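Local coordinates for protein chemotaxis transducer (Pseudomonas aeruginosa, PDB 6GCV) that acts as a nitrate chemoreceptor, binding nitrate directly through its PilJ-type ligand-binding domain, at residues S15-T20 and N73-G78; R36-L41 and Q102-A107; P80-Q85 and N127-L132; A90-R95 and T120-E125. All coordinates share one frame; numbering follows the deposited sequence.

The chain is a bundle of four helices, with the contacts spread along its length. Interactions 1 and 2 lie on opposite sides of the chain's centre, about 34 Å apart between centres, and share helix 18-42; both are partly buried and involve loop residues. Interaction 1 is polar, with hydroxyls bonded to a loop backbone, whereas interaction 2 packs aliphatic side chains, two of them alanines, beside a sodium site. Interactions 3 and 4 pair helix 80-103 with helix 112-137: the first is partly buried and flanked by waters, the second buried near the chain's centre. A probable hydrogen bond from Gln-85 to Glu-125 links these two, and Met-77 against Ile-82 joins interactions 1 and 3.

Interaction 1: S15-T20 and N73-G78; sequences SISPET and NVSRMG
Ser-17 OG donates to the backbone oxygen of Asn-73 at 2.6 Å, a short bond in which the hydroxyl is tilted 32° from the carbonyl plane. A second bond runs the other way: Ser-75 N points its hydrogen almost straight (179°) at Thr-20 OG1, 2.8 Å away. The two hydroxyls are themselves coupled, since Thr-20 OG1 donates to Ser-17 OG, so a relay passes from the amide of Ser-75 through both side chains to the carbonyl of Asn-73. Ser-17 OG also accepts from Thr-20 N, so three bonds meet at it, one given and two received. A chi1 of 66° places Ser-17 OG, tucking it between the backbone N and the carbonyl carbon.

Beside this polar patch, Ile-16 and Met-77 cross at about a right angle. Ile-16 CD1 lies 3.6 Å from Met-77 SD, while CG2 of the same isoleucine meets the methyl CE. On the other flank, water 1 accepts from Glu-19 N and donates to Asn-73 OD1. The carboxylate of Glu-19 turns instead to Asn-22, through OE1. Further out, Met-133 of helix 112-137 packs on both Thr-20 and Met-77, and Arg-86 bonds to Met-77 O.

The backbone at Asn-73 and Val-74 fits a G1 beta bulge, and Ser-17 is the N-cap of helix 18-42, its capping hydroxyl also tying the helix start to the loop between helices 48-67 and 80-103.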
loop_
_atom_site.group_PDB
_atom_site.type_symbol
_atom_site.label_atom_id
_atom_site.label_comp_id
_atom_site.label_asym_id
_atom_site.label_seq_id
_atom_site.Cartn_x
_atom_site.Cartn_y
_atom_site.Cartn_z
ATOM N N SER A 15 16.230 13.071 -11.128
ATOM C CA SER A 15 15.773 14.027 -12.161
ATOM C C SER A 15 14.279 14.369 -12.009
ATOM O O SER A 15 13.828 15.429 -12.435
ATOM C CB SER A 15 16.082 13.492 -13.561
ATOM O OG SER A 15 15.669 12.152 -13.698
ATOM N N ILE A 16 13.526 13.482 -11.377
ATOM C CA ILE A 16 12.126 13.767 -11.053
ATOM C C ILE A 16 12.021 14.138 -9.578
ATOM O O ILE A 16 12.900 13.800 -8.782
ATOM C CB ILE A 16 11.220 12.565 -11.378
ATOM C CG1 ILE A 16 11.545 11.369 -10.466
ATOM C CG2 ILE A 16 11.376 12.203 -12.846
ATOM C CD1 ILE A 16 10.671 10.164 -10.664
ATOM N N SER A 17 10.922 14.786 -9.198
ATOM C CA SER A 17 10.718 15.150 -7.814
ATOM C C SER A 17 10.494 13.912 -6.962
ATOM O O SER A 17 9.904 12.937 -7.445
ATOM C CB SER A 17 9.496 16.049 -7.679
ATOM O OG SER A 17 8.337 15.325 -8.017
ATOM N N PRO A 18 10.907 13.968 -5.689
ATOM C CA PRO A 18 10.587 12.864 -4.788
ATOM C C PRO A 18 9.094 12.605 -4.719
ATOM O O PRO A 18 8.691 11.451 -4.562
ATOM C CB PRO A 18 11.113 13.350 -3.434
ATOM C CG PRO A 18 12.202 14.298 -3.777
ATOM C CD PRO A 18 11.794 14.968 -5.067
ATOM N N GLU A 19 8.279 13.662 -4.807
ATOM C CA GLU A 19 6.839 13.491 -4.739
ATOM C C GLU A 19 6.320 12.621 -5.898
ATOM O O GLU A 19 5.345 11.892 -5.736
ATOM C CB GLU A 19 6.145 14.842 -4.687
ATOM C CG GLU A 19 4.629 14.798 -4.811
ATOM C CD GLU A 19 3.877 14.136 -3.698
ATOM O OE1 GLU A 19 4.439 13.469 -2.826
ATOM O OE2 GLU A 19 2.629 14.283 -3.737
ATOM N N THR A 20 6.974 12.678 -7.066
ATOM C CA THR A 20 6.553 11.824 -8.185
ATOM C C THR A 20 6.649 10.336 -7.793
ATOM O O THR A 20 5.732 9.542 -8.023
ATOM C CB THR A 20 7.387 12.100 -9.448
ATOM O OG1 THR A 20 7.304 13.494 -9.770
ATOM C CG2 THR A 20 6.941 11.286 -10.616
ATOM N N ASN A 73 3.434 18.834 -7.797
ATOM C CA ASN A 73 4.843 18.485 -7.965
ATOM C C ASN A 73 5.015 17.036 -8.406
ATOM O O ASN A 73 5.896 16.312 -7.881
ATOM C CB ASN A 73 5.656 18.796 -6.706
ATOM C CG ASN A 73 7.137 18.871 -6.959
ATOM O OD1 ASN A 73 7.930 18.707 -6.029
ATOM N ND2 ASN A 73 7.533 19.082 -8.214
ATOM N N VAL A 74 4.157 16.613 -9.324
ATOM C CA VAL A 74 4.277 15.311 -9.955
ATOM C C VAL A 74 4.712 15.527 -11.388
ATOM O O VAL A 74 4.018 16.184 -12.170
ATOM C CB VAL A 74 2.954 14.515 -9.909
ATOM C CG1 VAL A 74 3.046 13.225 -10.704
ATOM C CG2 VAL A 74 2.555 14.208 -8.469
ATOM N N SER A 75 5.861 14.969 -11.727
ATOM C CA SER A 75 6.443 15.055 -13.073
ATOM C C SER A 75 5.791 14.049 -14.034
ATOM O O SER A 75 5.559 12.911 -13.655
ATOM C CB SER A 75 7.962 14.733 -12.985
ATOM O OG SER A 75 8.633 15.471 -11.947
ATOM N N ARG A 76 5.557 14.437 -15.291
ATOM C CA ARG A 76 5.178 13.454 -16.311
ATOM C C ARG A 76 6.488 12.835 -16.765
ATOM O O ARG A 76 7.434 13.540 -17.101
ATOM C CB ARG A 76 4.446 14.100 -17.498
ATOM C CG ARG A 76 4.043 13.092 -18.581
ATOM C CD ARG A 76 3.442 13.757 -19.806
ATOM N NE ARG A 76 4.298 14.792 -20.376
ATOM C CZ ARG A 76 5.271 14.583 -21.261
ATOM N NH1 ARG A 76 5.545 13.364 -21.720
ATOM N NH2 ARG A 76 5.977 15.620 -21.701
ATOM N N MET A 77 6.549 11.510 -16.829
ATOM C CA MET A 77 7.719 10.826 -17.308
ATOM C C MET A 77 7.357 10.197 -18.634
ATOM O O MET A 77 6.564 9.260 -18.696
ATOM C CB MET A 77 8.205 9.789 -16.311
ATOM C CG MET A 77 8.576 10.358 -14.960
ATOM S SD MET A 77 9.302 9.126 -13.807
ATOM C CE MET A 77 10.959 8.987 -14.494
ATOM N N GLY A 78 7.912 10.765 -19.700
ATOM C CA GLY A 78 7.523 10.414 -21.063
ATOM C C GLY A 78 8.280 9.243 -21.683
ATOM O O GLY A 78 7.990 8.860 -22.800
HETATM O O HOH W 1 8.918 16.518 -4.140
#

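Interaction 2: R36-L41 and Q102-A107. With NA (sodium ion), chain E; ACT (acetate ion), chain G.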
loop_
_atom_site.group_PDB
_atom_site.type_symbol
_atom_site.label_atom_id
_atom_site.label_comp_id
_atom_site.label_asym_id
_atom_site.label_seq_id
_atom_site.Cartn_x
_atom_site.Cartn_y
_atom_site.Cartn_z
ATOM N N ARG A 36 -9.396 -3.984 0.854
ATOM C CA ARG A 36 -9.883 -4.179 2.192
ATOM C C ARG A 36 -11.221 -3.497 2.443
ATOM O O ARG A 36 -12.103 -4.057 3.071
ATOM C CB ARG A 36 -8.816 -3.988 3.220
ATOM C CG ARG A 36 -8.256 -2.693 3.456
ATOM C CD ARG A 36 -8.854 -2.011 4.669
ATOM N NE ARG A 36 -8.100 -0.814 4.977
ATOM C CZ ARG A 36 -8.503 0.203 5.729
ATOM N NH1 ARG A 36 -9.785 0.361 6.007
ATOM N NH2 ARG A 36 -7.607 1.189 5.955
ATOM N N GLU A 37 -11.374 -2.281 1.932
ATOM C CA GLU A 37 -12.647 -1.571 2.095
ATOM C C GLU A 37 -13.792 -2.322 1.387
ATOM O O GLU A 37 -14.924 -2.372 1.930
ATOM C CB GLU A 37 -12.502 -0.154 1.558
ATOM C CG GLU A 37 -11.638 0.709 2.441
ATOM C CD GLU A 37 -11.185 2.016 1.834
ATOM O OE1 GLU A 37 -11.135 2.115 0.602
ATOM O OE2 GLU A 37 -10.818 2.963 2.593
ATOM N N ALA A 38 -13.536 -2.832 0.183
ATOM C CA ALA A 38 -14.584 -3.576 -0.533
ATOM C C ALA A 38 -14.965 -4.852 0.188
ATOM O O ALA A 38 -16.149 -5.213 0.250
ATOM C CB ALA A 38 -14.133 -3.849 -1.947
ATOM N N LEU A 39 -13.962 -5.570 0.719
ATOM C CA LEU A 39 -14.251 -6.796 1.464
ATOM C C LEU A 39 -15.033 -6.497 2.755
ATOM O O LEU A 39 -15.932 -7.258 3.142
ATOM C CB LEU A 39 -12.951 -7.545 1.787
ATOM C CG LEU A 39 -12.237 -8.107 0.541
ATOM C CD1 LEU A 39 -10.805 -8.452 0.918
ATOM C CD2 LEU A 39 -12.931 -9.306 -0.021
ATOM N N GLN A 40 -14.723 -5.395 3.405
ATOM C CA GLN A 40 -15.470 -5.010 4.589
ATOM C C GLN A 40 -16.956 -4.672 4.267
ATOM O O GLN A 40 -17.864 -5.009 5.019
ATOM C CB GLN A 40 -14.779 -3.876 5.301
ATOM C CG GLN A 40 -15.345 -3.627 6.685
ATOM C CD GLN A 40 -14.383 -2.845 7.552
ATOM O OE1 GLN A 40 -13.160 -2.962 7.410
ATOM N NE2 GLN A 40 -14.919 -2.041 8.452
ATOM N N LEU A 41 -17.153 -4.015 3.135
ATOM C CA LEU A 41 -18.507 -3.809 2.609
ATOM C C LEU A 41 -19.178 -5.155 2.323
ATOM O O LEU A 41 -20.379 -5.330 2.635
ATOM C CB LEU A 41 -18.480 -2.930 1.349
ATOM C CG LEU A 41 -18.263 -1.437 1.648
ATOM C CD1 LEU A 41 -17.684 -0.666 0.485
ATOM C CD2 LEU A 41 -19.600 -0.793 2.083
ATOM N N GLN A 102 -18.327 -5.036 -7.585
ATOM C CA GLN A 102 -19.086 -6.271 -7.375
ATOM C C GLN A 102 -18.816 -6.865 -5.982
ATOM O O GLN A 102 -19.743 -7.262 -5.286
ATOM C CB GLN A 102 -18.738 -7.287 -8.438
ATOM C CG GLN A 102 -19.183 -6.860 -9.829
ATOM C CD GLN A 102 -20.661 -6.566 -9.897
ATOM O OE1 GLN A 102 -21.076 -5.475 -10.328
ATOM N NE2 GLN A 102 -21.469 -7.520 -9.494
ATOM N N VAL A 103 -17.551 -6.929 -5.583
ATOM C CA VAL A 103 -17.192 -7.456 -4.272
ATOM C C VAL A 103 -17.900 -6.732 -3.175
ATOM O O VAL A 103 -18.378 -7.336 -2.215
ATOM C CB VAL A 103 -15.664 -7.413 -4.074
ATOM C CG1 VAL A 103 -15.275 -7.685 -2.612
ATOM C CG2 VAL A 103 -15.007 -8.427 -5.010
ATOM N N ALA A 104 -17.981 -5.412 -3.297
ATOM C CA ALA A 104 -18.551 -4.572 -2.251
ATOM C C ALA A 104 -20.067 -4.743 -2.040
ATOM O O ALA A 104 -20.592 -4.210 -1.068
ATOM C CB ALA A 104 -18.220 -3.121 -2.541
ATOM N N GLN A 105 -20.748 -5.409 -2.966
ATOM C CA GLN A 105 -22.180 -5.654 -2.872
ATOM C C GLN A 105 -22.416 -7.005 -2.174
ATOM O O GLN A 105 -22.090 -8.044 -2.737
ATOM C CB GLN A 105 -22.796 -5.696 -4.260
ATOM C CG GLN A 105 -22.745 -4.387 -5.006
ATOM C CD GLN A 105 -23.251 -4.514 -6.407
ATOM O OE1 GLN A 105 -24.359 -4.963 -6.620
ATOM N NE2 GLN A 105 -22.486 -4.072 -7.348
ATOM N N PRO A 106 -22.969 -6.999 -0.952
ATOM C CA PRO A 106 -23.070 -8.263 -0.225
ATOM C C PRO A 106 -23.776 -9.383 -0.931
ATOM O O PRO A 106 -23.468 -10.540 -0.686
ATOM C CB PRO A 106 -23.755 -7.867 1.078
ATOM C CG PRO A 106 -23.330 -6.441 1.273
ATOM C CD PRO A 106 -23.363 -5.858 -0.118
ATOM N N ALA A 107 -24.774 -9.055 -1.747
ATOM C CA ALA A 107 -25.625 -10.053 -2.390
ATOM C C ALA A 107 -25.200 -10.412 -3.789
ATOM O O ALA A 107 -25.914 -11.135 -4.478
ATOM C CB ALA A 107 -27.079 -9.606 -2.381
HETATM NA NA NA E . -15.523 -0.163 3.782
HETATM C C ACT G . -11.153 3.678 5.875
HETATM O O ACT G . -10.925 3.372 7.089
HETATM O OXT ACT G . -11.496 2.787 5.020
HETATM C CH3 ACT G . -10.800 5.041 5.364
HETATM O O HOH W 2 -13.688 1.143 5.475
#
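Leu-41 reaches Ala-104 first with its CB, which lies 3.5 Å from Ala-104 O and 3.9 Å from Ala-104 CB. With chi1 at -76° the chain turns beside its own backbone N; CG then lies on the sodium side, 3.7 Å from the ion, and CD1 returns to the methyl of Ala-104. The backbone oxygen of Leu-41 has Pro-106 CG against it at 3.4 Å.

One turn earlier, Ala-38 brings the backbones close: its O receives a CA-H...O contact from Ala-104 CA at 3.5 Å, and its methyl touches Val-103 CG1 and Ala-104 CB. Leu-39 CD2 meets the same Val-103 CG1 from another side.

On the sodium side of Leu-41, Glu-37 O binds the ion at 2.9 Å, with water 2 as a further ligand; Asp-47 belongs to the same metal site. That water donates to an acetate ion, probably from the crystallisation liquor, which also takes a weak bond from Arg-36 NH1.

Helix 48-67 covers one flank through Leu-51, which touches both Leu-41 and Ala-104, while Phe-115 of helix 112-137 packs on Leu-39 and Val-103. Gln-32 and Thr-120 of the second subunit bond to Arg-36, placing helix 18-42 at the dimer interface.

Interaction 3: P80-Q85 and N127-L132; sequences PEIAAQ and NNLVSL
Glu-81 meets Leu-132 through its backbone O, 3.8 Å from Leu-132 CD1. In the conformer described, water 3 can bridge Glu-81 OE2 and Leu-132 O.

Ile-82, next along the chain, turns two branches to two leucines. CG2 meets Leu-129 CD1 at 4.0 Å, the side chains crossing at about a right angle, whereas CG1 runs past Leu-132 CB in the opposite direction. The terminal CD1 comes within 3.9 Å of Leu-132 O.

Gln-85, one turn further, points toward helix 112-137 and crosses Leu-129 at a slant. Its CB faces Leu-132 CD1 at 3.6 Å, and CG rests against Leu-129 CA and CB. CG is anti to the backbone N, and the chain bends at chi2 (64°), which brings NE2 over Asn-128 CB at 3.7 Å. The two amide planes are inclined 64° to each other, and the groups are joined through water 4, which donates to Gln-85 OE1 and accepts a weak bond from Asn-128 ND2. NE2 itself bonds to Glu-125 OE1, so the amide is held at both ends.

Met-133 and Arg-136 extend the cover over Ile-82. The axes of the two segments lie 9.7 Å apart and their directions differ by 164°, with apolar contacts bordered by water-bridged polar groups: helices 80-103 and 112-137 are antiparallel neighbours in the four-helix bundle of this PilJ-type domain.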
loop_
_atom_site.group_PDB
_atom_site.type_symbol
_atom_site.label_atom_id
_atom_site.label_comp_id
_atom_site.label_asym_id
_atom_site.label_seq_id
_atom_site.Cartn_x
_atom_site.Cartn_y
_atom_site.Cartn_z
ATOM N N PRO A 80 9.337 5.912 -23.165
ATOM C CA PRO A 80 8.352 4.975 -23.711
ATOM C C PRO A 80 8.050 3.764 -22.833
ATOM O O PRO A 80 6.918 3.336 -22.771
ATOM C CB PRO A 80 8.973 4.537 -25.046
ATOM C CG PRO A 80 9.916 5.619 -25.390
ATOM C CD PRO A 80 10.447 6.156 -24.101
ATOM N N GLU A 81 9.062 3.208 -22.167
ATOM C CA GLU A 81 8.837 2.041 -21.315
ATOM C C GLU A 81 7.980 2.381 -20.104
ATOM O O GLU A 81 7.219 1.519 -19.621
ATOM C CB GLU A 81 10.154 1.360 -20.892
ATOM C CG GLU A 81 10.979 2.013 -19.791
ATOM C CD GLU A 81 11.804 3.226 -20.216
ATOM O OE1 GLU A 81 11.781 3.604 -21.416
ATOM O OE2 GLU A 81 12.488 3.808 -19.320
ATOM N N ILE A 82 8.085 3.623 -19.609
ATOM C CA ILE A 82 7.307 4.039 -18.444
ATOM C C ILE A 82 5.870 4.291 -18.895
ATOM O O ILE A 82 4.943 3.803 -18.277
ATOM C CB ILE A 82 7.910 5.269 -17.746
ATOM C CG1 ILE A 82 9.308 4.924 -17.180
ATOM C CG2 ILE A 82 7.007 5.711 -16.600
ATOM C CD1 ILE A 82 10.050 6.117 -16.579
ATOM N N ALA A 83 5.688 5.000 -19.996
ATOM C CA ALA A 83 4.352 5.207 -20.566
ATOM C C ALA A 83 3.678 3.878 -20.874
ATOM O O ALA A 83 2.508 3.716 -20.584
ATOM C CB ALA A 83 4.437 6.081 -21.822
ATOM N N ALA A 84 4.409 2.918 -21.427
ATOM C CA ALA A 84 3.848 1.595 -21.740
ATOM C C ALA A 84 3.408 0.874 -20.470
ATOM O O ALA A 84 2.351 0.245 -20.459
ATOM C CB ALA A 84 4.839 0.744 -22.525
ATOM N N GLN A 85 4.203 0.962 -19.404
ATOM C CA GLN A 85 3.815 0.348 -18.138
ATOM C C GLN A 85 2.591 1.033 -17.524
ATOM O O GLN A 85 1.732 0.341 -16.959
ATOM C CB GLN A 85 4.975 0.291 -17.167
ATOM C CG GLN A 85 4.688 -0.472 -15.863
ATOM C CD GLN A 85 4.393 -1.957 -16.065
ATOM O OE1 GLN A 85 4.657 -2.524 -17.125
ATOM N NE2 GLN A 85 3.800 -2.594 -15.049
ATOM N N ASN A 127 4.144 -2.085 -8.659
ATOM C CA ASN A 127 5.517 -2.143 -8.192
ATOM C C ASN A 127 6.483 -2.069 -9.373
ATOM O O ASN A 127 7.527 -1.411 -9.292
ATOM C CB ASN A 127 5.737 -3.408 -7.400
ATOM C CG ASN A 127 7.004 -3.356 -6.631
ATOM O OD1 ASN A 127 7.274 -2.390 -5.909
ATOM N ND2 ASN A 127 7.781 -4.391 -6.759
ATOM N N ASN A 128 6.157 -2.757 -10.476
ATOM C CA ASN A 128 7.006 -2.676 -11.657
ATOM C C ASN A 128 7.081 -1.236 -12.201
ATOM O O ASN A 128 8.122 -0.784 -12.659
ATOM C CB ASN A 128 6.534 -3.622 -12.757
ATOM C CG ASN A 128 6.708 -5.088 -12.391
ATOM O OD1 ASN A 128 7.489 -5.429 -11.492
ATOM N ND2 ASN A 128 5.977 -5.976 -13.084
ATOM N N LEU A 129 5.970 -0.517 -12.163
ATOM C CA LEU A 129 5.953 0.891 -12.575
ATOM C C LEU A 129 6.894 1.720 -11.723
ATOM O O LEU A 129 7.710 2.492 -12.260
ATOM C CB LEU A 129 4.532 1.462 -12.560
ATOM C CG LEU A 129 4.397 2.957 -12.886
ATOM C CD1 LEU A 129 4.877 3.262 -14.282
ATOM C CD2 LEU A 129 2.973 3.450 -12.677
ATOM N N VAL A 130 6.800 1.558 -10.403
ATOM C CA VAL A 130 7.701 2.257 -9.492
ATOM C C VAL A 130 9.159 1.944 -9.829
ATOM O O VAL A 130 10.000 2.829 -9.892
ATOM C CB VAL A 130 7.406 1.882 -8.005
ATOM C CG1 VAL A 130 8.484 2.411 -7.061
ATOM C CG2 VAL A 130 6.045 2.418 -7.612
ATOM N N SER A 131 9.458 0.680 -10.044
ATOM C CA SER A 131 10.831 0.262 -10.367
ATOM C C SER A 131 11.332 0.935 -11.634
ATOM O O SER A 131 12.478 1.413 -11.680
ATOM C CB SER A 131 10.893 -1.245 -10.544
ATOM O OG SER A 131 10.675 -1.902 -9.305
ATOM N N LEU A 132 10.507 0.962 -12.670
ATOM C CA LEU A 132 10.936 1.605 -13.925
ATOM C C LEU A 132 11.165 3.101 -13.731
ATOM O O LEU A 132 12.113 3.690 -14.287
ATOM C CB LEU A 132 9.893 1.383 -15.014
ATOM C CG LEU A 132 9.748 -0.047 -15.514
ATOM C CD1 LEU A 132 8.524 -0.106 -16.421
ATOM C CD2 LEU A 132 10.968 -0.515 -16.273
HETATM O O HOH W 3 13.605 2.881 -16.512
HETATM O O HOH W 4 6.095 -4.874 -16.279
#

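Interaction 4: A90-R95 and T120-E125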
loop_
_atom_site.group_PDB
_atom_site.type_symbol
_atom_site.label_atom_id
_atom_site.label_comp_id
_atom_site.label_asym_id
_atom_site.label_seq_id
_atom_site.Cartn_x
_atom_site.Cartn_y
_atom_site.Cartn_z
ATOM N N ALA A 90 -3.127 0.544 -16.479
ATOM C CA ALA A 90 -4.473 1.079 -16.701
ATOM C C ALA A 90 -5.454 0.021 -17.174
ATOM O O ALA A 90 -6.631 0.011 -16.752
ATOM C CB ALA A 90 -4.461 2.231 -17.677
ATOM N N GLN A 91 -5.013 -0.897 -18.015
ATOM C CA GLN A 91 -5.928 -1.941 -18.491
ATOM C C GLN A 91 -6.304 -2.886 -17.353
ATOM O O GLN A 91 -7.474 -3.270 -17.228
ATOM C CB GLN A 91 -5.345 -2.660 -19.702
ATOM C CG GLN A 91 -5.283 -1.721 -20.949
ATOM C CD GLN A 91 -6.631 -1.027 -21.338
ATOM O OE1 GLN A 91 -7.588 -1.708 -21.723
ATOM N NE2 GLN A 91 -6.693 0.335 -21.269
ATOM N N ILE A 92 -5.337 -3.245 -16.511
ATOM C CA ILE A 92 -5.608 -4.115 -15.360
ATOM C C ILE A 92 -6.512 -3.377 -14.381
ATOM O O ILE A 92 -7.504 -3.916 -13.873
ATOM C CB ILE A 92 -4.305 -4.541 -14.660
ATOM C CG1 ILE A 92 -3.461 -5.393 -15.622
ATOM C CG2 ILE A 92 -4.555 -5.283 -13.345
ATOM C CD1 ILE A 92 -2.024 -5.478 -15.186
ATOM N N TRP A 93 -6.209 -2.105 -14.139
ATOM C CA TRP A 93 -7.006 -1.283 -13.242
ATOM C C TRP A 93 -8.479 -1.251 -13.641
ATOM O O TRP A 93 -9.359 -1.392 -12.797
ATOM C CB TRP A 93 -6.415 0.141 -13.169
ATOM C CG TRP A 93 -7.364 1.136 -12.581
ATOM C CD1 TRP A 93 -7.946 2.165 -13.204
ATOM C CD2 TRP A 93 -7.873 1.129 -11.265
ATOM N NE1 TRP A 93 -8.785 2.830 -12.346
ATOM C CE2 TRP A 93 -8.755 2.193 -11.140
ATOM C CE3 TRP A 93 -7.629 0.338 -10.143
ATOM C CZ2 TRP A 93 -9.412 2.466 -9.963
ATOM C CZ3 TRP A 93 -8.297 0.625 -8.990
ATOM C CH2 TRP A 93 -9.180 1.669 -8.912
ATOM N N GLY A 94 -8.781 -1.067 -14.923
ATOM C CA GLY A 94 -10.191 -1.044 -15.320
ATOM C C GLY A 94 -10.944 -2.287 -14.915
ATOM O O GLY A 94 -12.081 -2.225 -14.437
ATOM N N ARG A 95 -10.325 -3.437 -15.092
ATOM C CA ARG A 95 -10.960 -4.695 -14.721
ATOM C C ARG A 95 -11.053 -4.844 -13.211
ATOM O O ARG A 95 -12.059 -5.302 -12.684
ATOM C CB ARG A 95 -10.211 -5.868 -15.357
ATOM C CG ARG A 95 -10.349 -5.904 -16.882
ATOM C CD ARG A 95 -9.595 -7.054 -17.521
ATOM N NE ARG A 95 -8.161 -6.804 -17.688
ATOM C CZ ARG A 95 -7.598 -6.216 -18.751
ATOM N NH1 ARG A 95 -8.345 -5.764 -19.749
ATOM N NH2 ARG A 95 -6.279 -6.055 -18.805
ATOM N N THR A 120 -3.378 -8.940 -6.407
ATOM C CA THR A 120 -1.949 -9.226 -6.367
ATOM C C THR A 120 -1.278 -8.892 -7.697
ATOM O O THR A 120 -0.158 -8.363 -7.731
ATOM C CB THR A 120 -1.744 -10.682 -5.944
ATOM O OG1 THR A 120 -2.204 -10.794 -4.589
ATOM C CG2 THR A 120 -0.268 -11.141 -6.103
ATOM N N GLU A 121 -1.954 -9.194 -8.804
ATOM C CA GLU A 121 -1.439 -8.872 -10.112
ATOM C C GLU A 121 -1.275 -7.380 -10.293
ATOM O O GLU A 121 -0.232 -6.900 -10.763
ATOM C CB GLU A 121 -2.339 -9.470 -11.211
ATOM C CG GLU A 121 -1.911 -9.115 -12.625
ATOM C CD GLU A 121 -2.808 -9.694 -13.691
ATOM O OE1 GLU A 121 -3.547 -10.669 -13.420
ATOM O OE2 GLU A 121 -2.728 -9.203 -14.835
ATOM N N LEU A 122 -2.315 -6.627 -9.942
ATOM C CA LEU A 122 -2.232 -5.170 -10.060
ATOM C C LEU A 122 -1.100 -4.619 -9.206
ATOM O O LEU A 122 -0.316 -3.778 -9.637
ATOM C CB LEU A 122 -3.557 -4.498 -9.717
ATOM C CG LEU A 122 -3.535 -2.972 -9.703
ATOM C CD1 LEU A 122 -3.182 -2.431 -11.055
ATOM C CD2 LEU A 122 -4.875 -2.402 -9.265
ATOM N N LEU A 123 -1.030 -5.095 -7.961
ATOM C CA LEU A 123 0.040 -4.673 -7.053
ATOM C C LEU A 123 1.415 -4.890 -7.689
ATOM O O LEU A 123 2.274 -3.987 -7.660
ATOM C CB LEU A 123 -0.099 -5.432 -5.724
ATOM C CG LEU A 123 1.017 -5.209 -4.728
ATOM C CD1 LEU A 123 1.164 -3.761 -4.342
ATOM C CD2 LEU A 123 0.793 -6.079 -3.513
ATOM N N GLY A 124 1.594 -6.059 -8.293
ATOM C CA GLY A 124 2.873 -6.373 -8.944
ATOM C C GLY A 124 3.200 -5.413 -10.066
ATOM O O GLY A 124 4.346 -5.001 -10.230
ATOM N N GLU A 125 2.196 -5.092 -10.874
ATOM C CA GLU A 125 2.418 -4.166 -11.994
ATOM C C GLU A 125 2.646 -2.744 -11.543
ATOM O O GLU A 125 3.416 -2.017 -12.172
ATOM C CB GLU A 125 1.313 -4.255 -13.025
ATOM C CG GLU A 125 1.204 -5.662 -13.622
ATOM C CD GLU A 125 2.438 -6.128 -14.377
ATOM O OE1 GLU A 125 3.276 -5.320 -14.819
ATOM O OE2 GLU A 125 2.568 -7.357 -14.565
#
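Trp-93 presents the edge of its indole to Leu-122: CD2 of the leucine lies in the ring plane, 4.0 Å from CE3. The ring is also stacked with Tyr-58, so the leucine adds an edge contact to an aromatic pair. The other flat group, the guanidinium of Arg-95, does not touch segment 120-125; in the conformer described it has Gln-91 O above one face, 3.3 Å from its plane and over its centre.

Ile-92 fills the middle of the contact. Its CG2 touches Leu-122 CB at 3.8 Å and is also close to CD1 of that leucine, as the two side chains slide past each other in opposite directions. Leu-122 has its CG anti to the backbone N (chi1 175°), and its two methyls divide between Ile-92 and Trp-93.

The other branch of Ile-92 ends near two glutamates. CD1 packs on the aliphatic CG of Glu-125 at 3.6 Å, their side chains crossing at about a right angle, and it lies 3.8 Å from Glu-121 OE2. The carboxylate of Glu-125 turns to Gln-85.

The segment axes approach to 9.9 Å and run antiparallel at 154°. Helix 18-42 closes the core with Met-34 on Trp-93 and Ser-31 on Leu-122, while Met-29 of the second subunit packs against Leu-123, on helix 112-137.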